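Long-range contacts in histone-lysine N-methyltransferase, H3 lysine-9 specific SUVH4 (Arabidopsis thaliana, PDB 4QEO), which methylates a lysine in the tail of histone H3, a mark of transcriptional repression, and binds methylated DNA, coupling DNA methylation to histone methylation: residues E9-V14 and G524-R529; P61-G66 and Y182-L187; G66-S71 and N491-Q496. All coordinates share one frame; numbering follows the deposited sequence.

Overall arrangement
The three contacts have separate roles: interaction 2 lies within the methylated-DNA-binding SRA domain, interaction 3 joins that domain to the SET domain, and interaction 1 joins the N-terminal helix to the post-SET loop. Interactions 2 and 3 share Gly66, lie about 11 Å apart between centres and meet in one sheet, where Phe69 N stands 2.7 Å from Tyr182 O. Interaction 1 lies about 16 Å from interaction 2, centre to centre, and touches it where Pro10 packs on Pro61 and His11 makes a weak hydrogen bond to Asp64. The side chain of Asn527 is about 13 Å from the bound S-adenosyl-L-homocysteine. Tyr182 binds a DNA phosphate, whereas the nearest atom of interaction 1 is about 17 Å from the nucleic acid.

Interaction 1: residues E9-V14 and G524-R529; sequences EPHLKV and GALNCR. With ZN (zinc ion), chain I.
Leu526 and Asn527 meet the first turn of helix 10-30 through Glu9, His11 and Leu12. Methyl CD1 of Leu526 lies over one face of the His11 imidazole in a CH-pi contact, 4.2 Å from the ring centroid and displaced toward the rim; leucine suits the place because its methyl reaches over the ring face. Beside it the Asn527 amide leans on the aliphatic part of Glu9, with OD1 3.4 Å from Glu9 CB and the amide plane turned 57° from the carboxylate. The Asn527 side chain is poorly ordered, and its OD1, buried against Glu9 CB and Leu12 CD2, has no polar partner in the model, so its exact placement is doubtful.

The loop 524-529 belongs to the post-SET zinc site: Cys528 SG binds the zinc ion at 2.4 Å, and Cys463, Cys521 and Cys523 complete the four thiolates, tying the loop to Cys463 of the SET domain.

Glu9 is the N-cap of the helix. Its chain, bent about its CB-CG bond (chi2 -87°), folds the carboxylate back over the helix start, where OE1 takes a weak hydrogen bond from Leu12 N and OE2 another from His11 N, each 3.3 Å long. His11 ND1 also donates to OE2, in a bond modelled as very short and so of doubtful length; it probably helps to orient the ring under Leu526. The other ring nitrogen, NE2, makes a weak hydrogen bond to Asp64.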
loop_
_atom_site.group_PDB
_atom_site.type_symbol
_atom_site.label_atom_id
_atom_site.label_comp_id
_atom_site.label_asym_id
_atom_site.label_seq_id
_atom_site.Cartn_x
_atom_site.Cartn_y
_atom_site.Cartn_z
ATOM N N GLU A 9 3.451 -8.693 -16.147
ATOM C CA GLU A 9 1.994 -8.667 -16.198
ATOM C C GLU A 9 1.498 -7.292 -15.717
ATOM O O GLU A 9 2.102 -6.691 -14.821
ATOM C CB GLU A 9 1.458 -9.811 -15.319
ATOM C CG GLU A 9 -0.043 -10.047 -15.338
ATOM C CD GLU A 9 -0.774 -9.194 -14.332
ATOM O OE1 GLU A 9 -0.154 -8.847 -13.304
ATOM O OE2 GLU A 9 -1.957 -8.872 -14.573
ATOM N N PRO A 10 0.417 -6.774 -16.328
ATOM C CA PRO A 10 -0.010 -5.394 -16.051
ATOM C C PRO A 10 -0.229 -5.019 -14.581
ATOM O O PRO A 10 0.142 -3.902 -14.196
ATOM C CB PRO A 10 -1.315 -5.259 -16.861
ATOM C CG PRO A 10 -1.116 -6.180 -18.010
ATOM C CD PRO A 10 -0.331 -7.365 -17.454
ATOM N N HIS A 11 -0.825 -5.897 -13.779
ATOM C CA HIS A 11 -0.993 -5.593 -12.359
ATOM C C HIS A 11 0.354 -5.368 -11.671
ATOM O O HIS A 11 0.505 -4.474 -10.834
ATOM C CB HIS A 11 -1.786 -6.696 -11.645
ATOM C CG HIS A 11 -3.200 -6.809 -12.122
ATOM N ND1 HIS A 11 -3.536 -7.421 -13.310
ATOM C CD2 HIS A 11 -4.360 -6.354 -11.591
ATOM C CE1 HIS A 11 -4.844 -7.350 -13.484
ATOM N NE2 HIS A 11 -5.367 -6.708 -12.453
ATOM N N LEU A 12 1.346 -6.165 -12.031
ATOM C CA LEU A 12 2.662 -5.981 -11.433
ATOM C C LEU A 12 3.334 -4.692 -11.918
ATOM O O LEU A 12 4.051 -4.026 -11.165
ATOM C CB LEU A 12 3.550 -7.201 -11.681
ATOM C CG LEU A 12 3.515 -8.277 -10.585
ATOM C CD1 LEU A 12 2.574 -7.910 -9.422
ATOM C CD2 LEU A 12 3.159 -9.646 -11.160
ATOM N N LYS A 13 3.112 -4.340 -13.177
ATOM C CA LYS A 13 3.647 -3.077 -13.698
ATOM C C LYS A 13 3.056 -1.872 -12.970
ATOM O O LYS A 13 3.774 -0.897 -12.675
ATOM C CB LYS A 13 3.400 -2.955 -15.200
ATOM C CG LYS A 13 4.195 -3.968 -16.020
ATOM C CD LYS A 13 3.762 -3.966 -17.469
ATOM C CE LYS A 13 4.042 -2.633 -18.137
ATOM N NZ LYS A 13 3.568 -2.615 -19.550
ATOM N N VAL A 14 1.746 -1.938 -12.710
ATOM C CA VAL A 14 1.060 -0.920 -11.920
ATOM C C VAL A 14 1.673 -0.867 -10.518
ATOM O O VAL A 14 2.075 0.210 -10.044
ATOM C CB VAL A 14 -0.475 -1.172 -11.830
ATOM C CG1 VAL A 14 -1.116 -0.238 -10.797
ATOM C CG2 VAL A 14 -1.148 -0.971 -13.226
ATOM N N GLY A 524 -3.193 -17.519 -4.800
ATOM C CA GLY A 524 -4.274 -17.114 -5.680
ATOM C C GLY A 524 -3.835 -16.042 -6.657
ATOM O O GLY A 524 -4.626 -15.565 -7.479
ATOM N N ALA A 525 -2.564 -15.665 -6.556
ATOM C CA ALA A 525 -1.989 -14.643 -7.418
ATOM C C ALA A 525 -2.056 -15.084 -8.868
ATOM O O ALA A 525 -1.967 -16.275 -9.169
ATOM C CB ALA A 525 -0.556 -14.360 -7.025
ATOM N N LEU A 526 -2.210 -14.113 -9.760
ATOM C CA LEU A 526 -2.364 -14.385 -11.184
ATOM C C LEU A 526 -1.114 -15.006 -11.821
ATOM O O LEU A 526 -1.207 -15.675 -12.851
ATOM C CB LEU A 526 -2.766 -13.106 -11.925
ATOM C CG LEU A 526 -4.120 -12.499 -11.543
ATOM C CD1 LEU A 526 -4.201 -11.053 -11.996
ATOM C CD2 LEU A 526 -5.253 -13.309 -12.147
ATOM N N ASN A 527 0.047 -14.778 -11.210
ATOM C CA ASN A 527 1.303 -15.359 -11.686
ATOM C C ASN A 527 1.964 -16.190 -10.583
ATOM O O ASN A 527 3.054 -15.878 -10.108
ATOM C CB ASN A 527 2.255 -14.266 -12.178
ATOM C CG ASN A 527 1.545 -13.191 -12.985
ATOM O OD1 ASN A 527 1.761 -11.999 -12.770
ATOM N ND2 ASN A 527 0.694 -13.609 -13.915
ATOM N N CYS A 528 1.293 -17.275 -10.217
ATOM C CA CYS A 528 1.551 -17.990 -8.975
ATOM C C CYS A 528 2.770 -18.929 -8.955
ATOM O O CYS A 528 3.205 -19.342 -7.889
ATOM C CB CYS A 528 0.281 -18.762 -8.591
ATOM S SG CYS A 528 0.352 -19.758 -7.082
ATOM N N ARG A 529 3.303 -19.309 -10.112
ATOM C CA ARG A 529 4.351 -20.350 -10.169
ATOM C C ARG A 529 3.996 -21.656 -9.411
ATOM O O ARG A 529 4.773 -22.609 -9.400
ATOM C CB ARG A 529 5.744 -19.799 -9.782
ATOM C CG ARG A 529 6.120 -19.839 -8.296
ATOM C CD ARG A 529 7.159 -20.916 -7.990
ATOM N NE ARG A 529 8.498 -20.373 -7.749
ATOM C CZ ARG A 529 9.059 -20.254 -6.546
ATOM N NH1 ARG A 529 8.402 -20.638 -5.460
ATOM N NH2 ARG A 529 10.283 -19.756 -6.427
HETATM ZN ZN ZN I . 1.498 -18.538 -5.364
#

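Interaction 2: residues P61-G66 and Y182-L187. With nucleotides of chain B.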
loop_
_atom_site.group_PDB
_atom_site.type_symbol
_atom_site.label_atom_id
_atom_site.label_comp_id
_atom_site.label_asym_id
_atom_site.label_seq_id
_atom_site.Cartn_x
_atom_site.Cartn_y
_atom_site.Cartn_z
ATOM N N PRO A 61 -4.973 -1.545 -18.425
ATOM C CA PRO A 61 -4.529 -2.871 -17.979
ATOM C C PRO A 61 -3.858 -2.764 -16.619
ATOM O O PRO A 61 -3.006 -1.887 -16.392
ATOM C CB PRO A 61 -3.528 -3.288 -19.062
ATOM C CG PRO A 61 -4.028 -2.562 -20.307
ATOM C CD PRO A 61 -4.505 -1.223 -19.786
ATOM N N GLY A 62 -4.282 -3.626 -15.703
ATOM C CA GLY A 62 -3.677 -3.684 -14.385
ATOM C C GLY A 62 -4.357 -2.762 -13.390
ATOM O O GLY A 62 -4.024 -2.776 -12.213
ATOM N N ILE A 63 -5.308 -1.953 -13.853
ATOM C CA ILE A 63 -6.115 -1.143 -12.938
ATOM C C ILE A 63 -7.554 -1.618 -13.010
ATOM O O ILE A 63 -8.310 -1.253 -13.927
ATOM C CB ILE A 63 -6.029 0.364 -13.253
ATOM C CG1 ILE A 63 -4.567 0.812 -13.165
ATOM C CG2 ILE A 63 -6.920 1.173 -12.293
ATOM C CD1 ILE A 63 -4.325 2.267 -13.495
ATOM N N ASP A 64 -7.910 -2.467 -12.053
ATOM C CA ASP A 64 -9.208 -3.117 -12.056
ATOM C C ASP A 64 -10.234 -2.180 -11.473
ATOM O O ASP A 64 -9.915 -1.288 -10.686
ATOM C CB ASP A 64 -9.197 -4.384 -11.195
ATOM C CG ASP A 64 -8.183 -5.426 -11.664
ATOM O OD1 ASP A 64 -7.918 -5.538 -12.880
ATOM O OD2 ASP A 64 -7.672 -6.145 -10.786
ATOM N N VAL A 65 -11.479 -2.390 -11.861
ATOM C CA VAL A 65 -12.580 -1.710 -11.208
ATOM C C VAL A 65 -12.531 -2.002 -9.709
ATOM O O VAL A 65 -12.375 -3.157 -9.279
ATOM C CB VAL A 65 -13.937 -2.139 -11.815
ATOM C CG1 VAL A 65 -15.099 -1.467 -11.075
ATOM C CG2 VAL A 65 -13.976 -1.792 -13.291
ATOM N N GLY A 66 -12.642 -0.946 -8.918
ATOM C CA GLY A 66 -12.455 -1.027 -7.476
ATOM C C GLY A 66 -11.083 -0.572 -7.003
ATOM O O GLY A 66 -10.847 -0.423 -5.799
ATOM N N TYR A 182 -9.351 7.473 -3.262
ATOM C CA TYR A 182 -10.072 7.608 -4.521
ATOM C C TYR A 182 -10.291 6.218 -5.101
ATOM O O TYR A 182 -9.336 5.490 -5.319
ATOM C CB TYR A 182 -9.263 8.480 -5.480
ATOM C CG TYR A 182 -9.134 9.902 -4.987
ATOM C CD1 TYR A 182 -8.053 10.294 -4.198
ATOM C CD2 TYR A 182 -10.107 10.850 -5.290
ATOM C CE1 TYR A 182 -7.940 11.608 -3.722
ATOM C CE2 TYR A 182 -10.004 12.162 -4.822
ATOM C CZ TYR A 182 -8.922 12.535 -4.040
ATOM O OH TYR A 182 -8.822 13.843 -3.576
ATOM N N THR A 183 -11.539 5.824 -5.330
ATOM C CA THR A 183 -11.766 4.497 -5.892
ATOM C C THR A 183 -12.213 4.626 -7.333
ATOM O O THR A 183 -13.156 5.363 -7.638
ATOM C CB THR A 183 -12.829 3.706 -5.113
ATOM O OG1 THR A 183 -14.093 4.381 -5.230
ATOM C CG2 THR A 183 -12.427 3.600 -3.645
ATOM N N TYR A 184 -11.523 3.922 -8.221
ATOM C CA TYR A 184 -11.989 3.783 -9.590
ATOM C C TYR A 184 -13.225 2.890 -9.609
ATOM O O TYR A 184 -13.151 1.714 -9.240
ATOM C CB TYR A 184 -10.883 3.183 -10.466
ATOM C CG TYR A 184 -11.375 2.789 -11.841
ATOM C CD1 TYR A 184 -12.112 3.681 -12.614
ATOM C CD2 TYR A 184 -11.086 1.535 -12.374
ATOM C CE1 TYR A 184 -12.581 3.326 -13.868
ATOM C CE2 TYR A 184 -11.544 1.172 -13.627
ATOM C CZ TYR A 184 -12.289 2.070 -14.370
ATOM O OH TYR A 184 -12.747 1.711 -15.621
ATOM N N ASP A 185 -14.356 3.432 -10.064
ATOM C CA ASP A 185 -15.619 2.728 -9.943
ATOM C C ASP A 185 -16.144 2.145 -11.255
ATOM O O ASP A 185 -17.285 1.669 -11.318
ATOM C CB ASP A 185 -16.666 3.653 -9.305
ATOM C CG ASP A 185 -16.384 3.918 -7.829
ATOM O OD1 ASP A 185 -15.585 3.169 -7.218
ATOM O OD2 ASP A 185 -16.966 4.869 -7.273
ATOM N N GLY A 186 -15.321 2.184 -12.298
ATOM C CA GLY A 186 -15.697 1.581 -13.570
ATOM C C GLY A 186 -16.046 2.573 -14.666
ATOM O O GLY A 186 -15.963 3.798 -14.480
ATOM N N LEU A 187 -16.451 2.046 -15.819
ATOM C CA LEU A 187 -16.805 2.891 -16.943
ATOM C C LEU A 187 -18.286 3.327 -16.891
ATOM O O LEU A 187 -19.157 2.548 -16.501
ATOM C CB LEU A 187 -16.525 2.135 -18.243
ATOM C CG LEU A 187 -15.066 1.669 -18.387
ATOM C CD1 LEU A 187 -14.946 0.729 -19.547
ATOM C CD2 LEU A 187 -14.184 2.906 -18.629
ATOM P P DT B 9 -5.617 15.094 -2.760
ATOM O OP1 DT B 9 -4.768 14.091 -3.288
ATOM O OP2 DT B 9 -6.870 14.738 -2.177
ATOM O "O5'" DT B 9 -4.798 15.931 -1.695
ATOM C "C5'" DT B 9 -3.445 16.311 -1.948
ATOM C "C4'" DT B 9 -2.964 17.334 -0.946
ATOM O "O4'" DT B 9 -3.576 18.596 -1.195
ATOM C "C3'" DT B 9 -3.257 17.033 0.525
ATOM O "O3'" DT B 9 -2.111 16.452 1.124
ATOM C "C2'" DT B 9 -3.545 18.393 1.134
ATOM C "C1'" DT B 9 -3.448 19.364 -0.027
ATOM N N1 DT B 9 -4.479 20.392 -0.074
ATOM C C2 DT B 9 -4.095 21.706 -0.198
ATOM O O2 DT B 9 -2.934 22.060 -0.210
ATOM N N3 DT B 9 -5.130 22.593 -0.293
ATOM C C4 DT B 9 -6.476 22.305 -0.295
ATOM O O4 DT B 9 -7.288 23.206 -0.408
ATOM C C5 DT B 9 -6.805 20.908 -0.187
ATOM C C7 DT B 9 -8.243 20.501 -0.160
ATOM C C6 DT B 9 -5.804 20.031 -0.100
ATOM P P DA B 8 -10.566 17.064 -5.829
ATOM O OP1 DA B 8 -10.821 15.831 -6.503
ATOM O OP2 DA B 8 -10.664 17.113 -4.414
ATOM O "O5'" DA B 8 -9.076 17.371 -6.249
ATOM C "C5'" DA B 8 -8.330 18.359 -5.565
ATOM C "C4'" DA B 8 -6.974 17.821 -5.197
ATOM O "O4'" DA B 8 -6.074 18.922 -5.035
ATOM C "C3'" DA B 8 -6.947 17.099 -3.862
ATOM O "O3'" DA B 8 -5.877 16.156 -3.855
ATOM C "C2'" DA B 8 -6.801 18.246 -2.883
ATOM C "C1'" DA B 8 -6.060 19.319 -3.679
ATOM N N9 DA B 8 -6.602 20.671 -3.614
ATOM C C8 DA B 8 -7.904 21.078 -3.518
ATOM N N7 DA B 8 -8.054 22.377 -3.537
ATOM C C5 DA B 8 -6.763 22.858 -3.673
ATOM C C6 DA B 8 -6.242 24.160 -3.758
ATOM N N6 DA B 8 -6.990 25.259 -3.729
ATOM N N1 DA B 8 -4.910 24.292 -3.894
ATOM C C2 DA B 8 -4.158 23.190 -3.921
ATOM N N3 DA B 8 -4.528 21.918 -3.860
ATOM C C4 DA B 8 -5.860 21.819 -3.731
#
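A chi1 of 170° turns the Tyr184 ring away from its own backbone N and from strand 180-197 toward the loop 61-66, and Val65, with CG1 likewise opposite its N (chi1 177°), sets its two methyls against successive residues of the strand. CG1 of Val65 reaches the backbone of Asp185, 3.8 Å from its C, while CG2 touches both Gly186 CA and, at 3.8 Å, ring atom CE2 of Tyr184. A beta-branched residue suits this place because one methyl meets the Asp185 backbone while the other fills the angle between Gly186 and the Tyr184 ring. Asp64 O comes to the ring edge, near its plane, 3.5 Å from Tyr184 CD2, and CG2 of Ile63 packs more distantly on the same atom.

The backbones are joined where Gly66 N donates to Tyr184 O, at 2.7 Å and nearly in line with the C=O bond. Here the loop is about to enter strand 68-69, which runs antiparallel to 180-197 in the mixed sheet of the SRA domain. Gly66 has a phi of 100°, and a beta carbon there would collide with the preceding carbonyl oxygen.

The hydroxyl of Tyr184 is hydrogen-bonded to Asp59 OD1, and Phe80 meets its ring edge-to-face. One residue back along the strand, Thr183 OG1 donates to Asp185 OD1, whose other oxygen forms a salt bridge with Arg169. At the DNA end Tyr182 OH donates to OP2 of DT9 of chain B, 2.6 Å away, with that phosphate oxygen in the plane of the ring.

Interaction 3: residues G66-S71 and N491-Q496. With nucleotides of chain B.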
loop_
_atom_site.group_PDB
_atom_site.type_symbol
_atom_site.label_atom_id
_atom_site.label_comp_id
_atom_site.label_asym_id
_atom_site.label_seq_id
_atom_site.Cartn_x
_atom_site.Cartn_y
_atom_site.Cartn_z
ATOM N N GLY A 66 -12.642 -0.946 -8.918
ATOM C CA GLY A 66 -12.455 -1.027 -7.476
ATOM C C GLY A 66 -11.083 -0.572 -7.003
ATOM O O GLY A 66 -10.847 -0.423 -5.799
ATOM N N HIS A 67 -10.156 -0.367 -7.930
ATOM C CA HIS A 67 -8.807 0.049 -7.528
ATOM C C HIS A 67 -8.810 1.273 -6.608
ATOM O O HIS A 67 -9.441 2.274 -6.919
ATOM C CB HIS A 67 -7.961 0.367 -8.754
ATOM C CG HIS A 67 -6.514 0.542 -8.431
ATOM N ND1 HIS A 67 -5.614 -0.500 -8.498
ATOM C CD2 HIS A 67 -5.820 1.615 -7.977
ATOM C CE1 HIS A 67 -4.421 -0.070 -8.117
ATOM N NE2 HIS A 67 -4.518 1.206 -7.792
ATOM N N ARG A 68 -8.120 1.187 -5.472
ATOM C CA ARG A 68 -8.033 2.315 -4.562
ATOM C C ARG A 68 -6.747 3.117 -4.744
ATOM O O ARG A 68 -5.651 2.582 -4.627
ATOM C CB ARG A 68 -8.105 1.844 -3.117
ATOM C CG ARG A 68 -9.453 1.332 -2.689
ATOM C CD ARG A 68 -9.596 1.510 -1.196
ATOM N NE ARG A 68 -10.960 1.302 -0.726
ATOM C CZ ARG A 68 -11.398 0.174 -0.180
ATOM N NH1 ARG A 68 -10.581 -0.858 -0.046
ATOM N NH2 ARG A 68 -12.656 0.080 0.230
ATOM N N PHE A 69 -6.897 4.408 -5.014
ATOM C CA PHE A 69 -5.770 5.322 -5.102
ATOM C C PHE A 69 -5.724 6.116 -3.810
ATOM O O PHE A 69 -6.768 6.436 -3.248
ATOM C CB PHE A 69 -5.927 6.280 -6.290
ATOM C CG PHE A 69 -5.805 5.621 -7.636
ATOM C CD1 PHE A 69 -4.562 5.256 -8.142
ATOM C CD2 PHE A 69 -6.931 5.394 -8.409
ATOM C CE1 PHE A 69 -4.455 4.660 -9.396
ATOM C CE2 PHE A 69 -6.843 4.809 -9.667
ATOM C CZ PHE A 69 -5.609 4.441 -10.168
ATOM N N PHE A 70 -4.523 6.435 -3.332
ATOM C CA PHE A 70 -4.389 7.100 -2.030
ATOM C C PHE A 70 -4.163 8.607 -2.149
ATOM O O PHE A 70 -4.071 9.313 -1.145
ATOM C CB PHE A 70 -3.316 6.390 -1.173
ATOM C CG PHE A 70 -3.727 4.997 -0.765
ATOM C CD1 PHE A 70 -3.700 3.960 -1.683
ATOM C CD2 PHE A 70 -4.190 4.741 0.504
ATOM C CE1 PHE A 70 -4.109 2.692 -1.334
ATOM C CE2 PHE A 70 -4.591 3.466 0.858
ATOM C CZ PHE A 70 -4.552 2.445 -0.061
ATOM N N SER A 71 -4.132 9.099 -3.389
ATOM C CA SER A 71 -3.965 10.525 -3.658
ATOM C C SER A 71 -4.282 10.829 -5.129
ATOM O O SER A 71 -4.259 9.914 -5.956
ATOM C CB SER A 71 -2.531 10.957 -3.339
ATOM O OG SER A 71 -1.628 10.451 -4.312
ATOM N N ASN A 491 0.739 0.624 -0.378
ATOM C CA ASN A 491 -0.405 1.084 0.382
ATOM C C ASN A 491 -1.445 -0.043 0.443
ATOM O O ASN A 491 -1.884 -0.560 -0.588
ATOM C CB ASN A 491 -0.989 2.349 -0.260
ATOM C CG ASN A 491 -0.031 3.526 -0.190
ATOM O OD1 ASN A 491 0.551 3.790 0.858
ATOM N ND2 ASN A 491 0.156 4.220 -1.311
ATOM N N ILE A 492 -1.831 -0.424 1.652
ATOM C CA ILE A 492 -2.710 -1.570 1.855
ATOM C C ILE A 492 -4.076 -1.100 2.350
ATOM O O ILE A 492 -4.160 -0.250 3.240
ATOM C CB ILE A 492 -2.056 -2.577 2.853
ATOM C CG1 ILE A 492 -0.698 -3.026 2.293
ATOM C CG2 ILE A 492 -2.968 -3.761 3.117
ATOM C CD1 ILE A 492 0.180 -3.801 3.265
ATOM N N SER A 493 -5.142 -1.627 1.751
ATOM C CA SER A 493 -6.501 -1.265 2.149
ATOM C C SER A 493 -7.010 -2.219 3.227
ATOM O O SER A 493 -6.510 -3.336 3.351
ATOM C CB SER A 493 -7.450 -1.313 0.940
ATOM O OG SER A 493 -7.139 -0.316 -0.017
ATOM N N PRO A 494 -8.023 -1.792 3.997
ATOM C CA PRO A 494 -8.640 -2.664 5.005
ATOM C C PRO A 494 -9.124 -4.006 4.426
ATOM O O PRO A 494 -9.605 -4.042 3.300
ATOM C CB PRO A 494 -9.831 -1.836 5.482
ATOM C CG PRO A 494 -9.383 -0.421 5.304
ATOM C CD PRO A 494 -8.562 -0.421 4.052
ATOM N N MET A 495 -8.971 -5.078 5.203
ATOM C CA MET A 495 -9.385 -6.438 4.835
ATOM C C MET A 495 -8.508 -7.133 3.791
ATOM O O MET A 495 -8.749 -8.291 3.451
ATOM C CB MET A 495 -10.864 -6.498 4.434
ATOM C CG MET A 495 -11.788 -6.073 5.540
ATOM S SD MET A 495 -11.403 -6.933 7.072
ATOM C CE MET A 495 -12.195 -5.831 8.241
ATOM N N GLN A 496 -7.492 -6.442 3.284
ATOM C CA GLN A 496 -6.514 -7.101 2.427
ATOM C C GLN A 496 -5.565 -7.976 3.261
ATOM O O GLN A 496 -5.021 -7.525 4.272
ATOM C CB GLN A 496 -5.747 -6.073 1.590
ATOM C CG GLN A 496 -6.584 -5.484 0.447
ATOM C CD GLN A 496 -5.801 -4.533 -0.451
ATOM O OE1 GLN A 496 -4.739 -4.022 -0.082
ATOM N NE2 GLN A 496 -6.326 -4.297 -1.642
ATOM P P DT B 9 -5.617 15.094 -2.760
ATOM O OP1 DT B 9 -4.768 14.091 -3.288
ATOM O OP2 DT B 9 -6.870 14.738 -2.177
ATOM O "O5'" DT B 9 -4.798 15.931 -1.695
ATOM C "C5'" DT B 9 -3.445 16.311 -1.948
ATOM C "C4'" DT B 9 -2.964 17.334 -0.946
ATOM O "O4'" DT B 9 -3.576 18.596 -1.195
ATOM C "C3'" DT B 9 -3.257 17.033 0.525
ATOM O "O3'" DT B 9 -2.111 16.452 1.124
ATOM C "C2'" DT B 9 -3.545 18.393 1.134
ATOM C "C1'" DT B 9 -3.448 19.364 -0.027
ATOM N N1 DT B 9 -4.479 20.392 -0.074
ATOM C C2 DT B 9 -4.095 21.706 -0.198
ATOM O O2 DT B 9 -2.934 22.060 -0.210
ATOM N N3 DT B 9 -5.130 22.593 -0.293
ATOM C C4 DT B 9 -6.476 22.305 -0.295
ATOM O O4 DT B 9 -7.288 23.206 -0.408
ATOM C C5 DT B 9 -6.805 20.908 -0.187
ATOM C C7 DT B 9 -8.243 20.501 -0.160
ATOM C C6 DT B 9 -5.804 20.031 -0.100
#
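Phe70 takes Asn491 CB on one ring face, the tight part of the contact. Asn491 CB sits 3.4 Å from the centroid of the Phe70 ring and only 17° off its normal, with Phe70 CE1 its nearest atom at 3.3 Å. A flat aromatic suits the place, since the methylene can rest on its face while the amide runs past at 40° to the ring. That amide is anchored elsewhere: OD1 is hydrogen-bonded to Ala377 N and ND2 weakly to Glu74. The Tyr374 ring also meets Phe70, at nearly a right angle. A serine in place of Phe70 would probably leave Asn491 CB without the face it rests on and open a gap beside Tyr374.

Toward solvent the contact is less specific: Arg68, partly exposed and extended from CG to NE, passes alongside Ser493 with CD 3.3 Å from OG; NH1 is 3.5 Å from the same oxygen, but at too poor an angle for a hydrogen bond. Met495 and Gln496 are exposed. Ser493 to Gln496 form a type II turn, with Pro494 well suited to its second position, and Gln496 OE1 accepts from Ser493 N from above its carbonyl plane, bracing the turn.

Ser71 N-caps helix 72-78, its CA 3.7 Å from OP1 of DT9 of chain B. The contact as a whole is an interdomain interface, where a short SRA-domain strand meets a SET-domain loop.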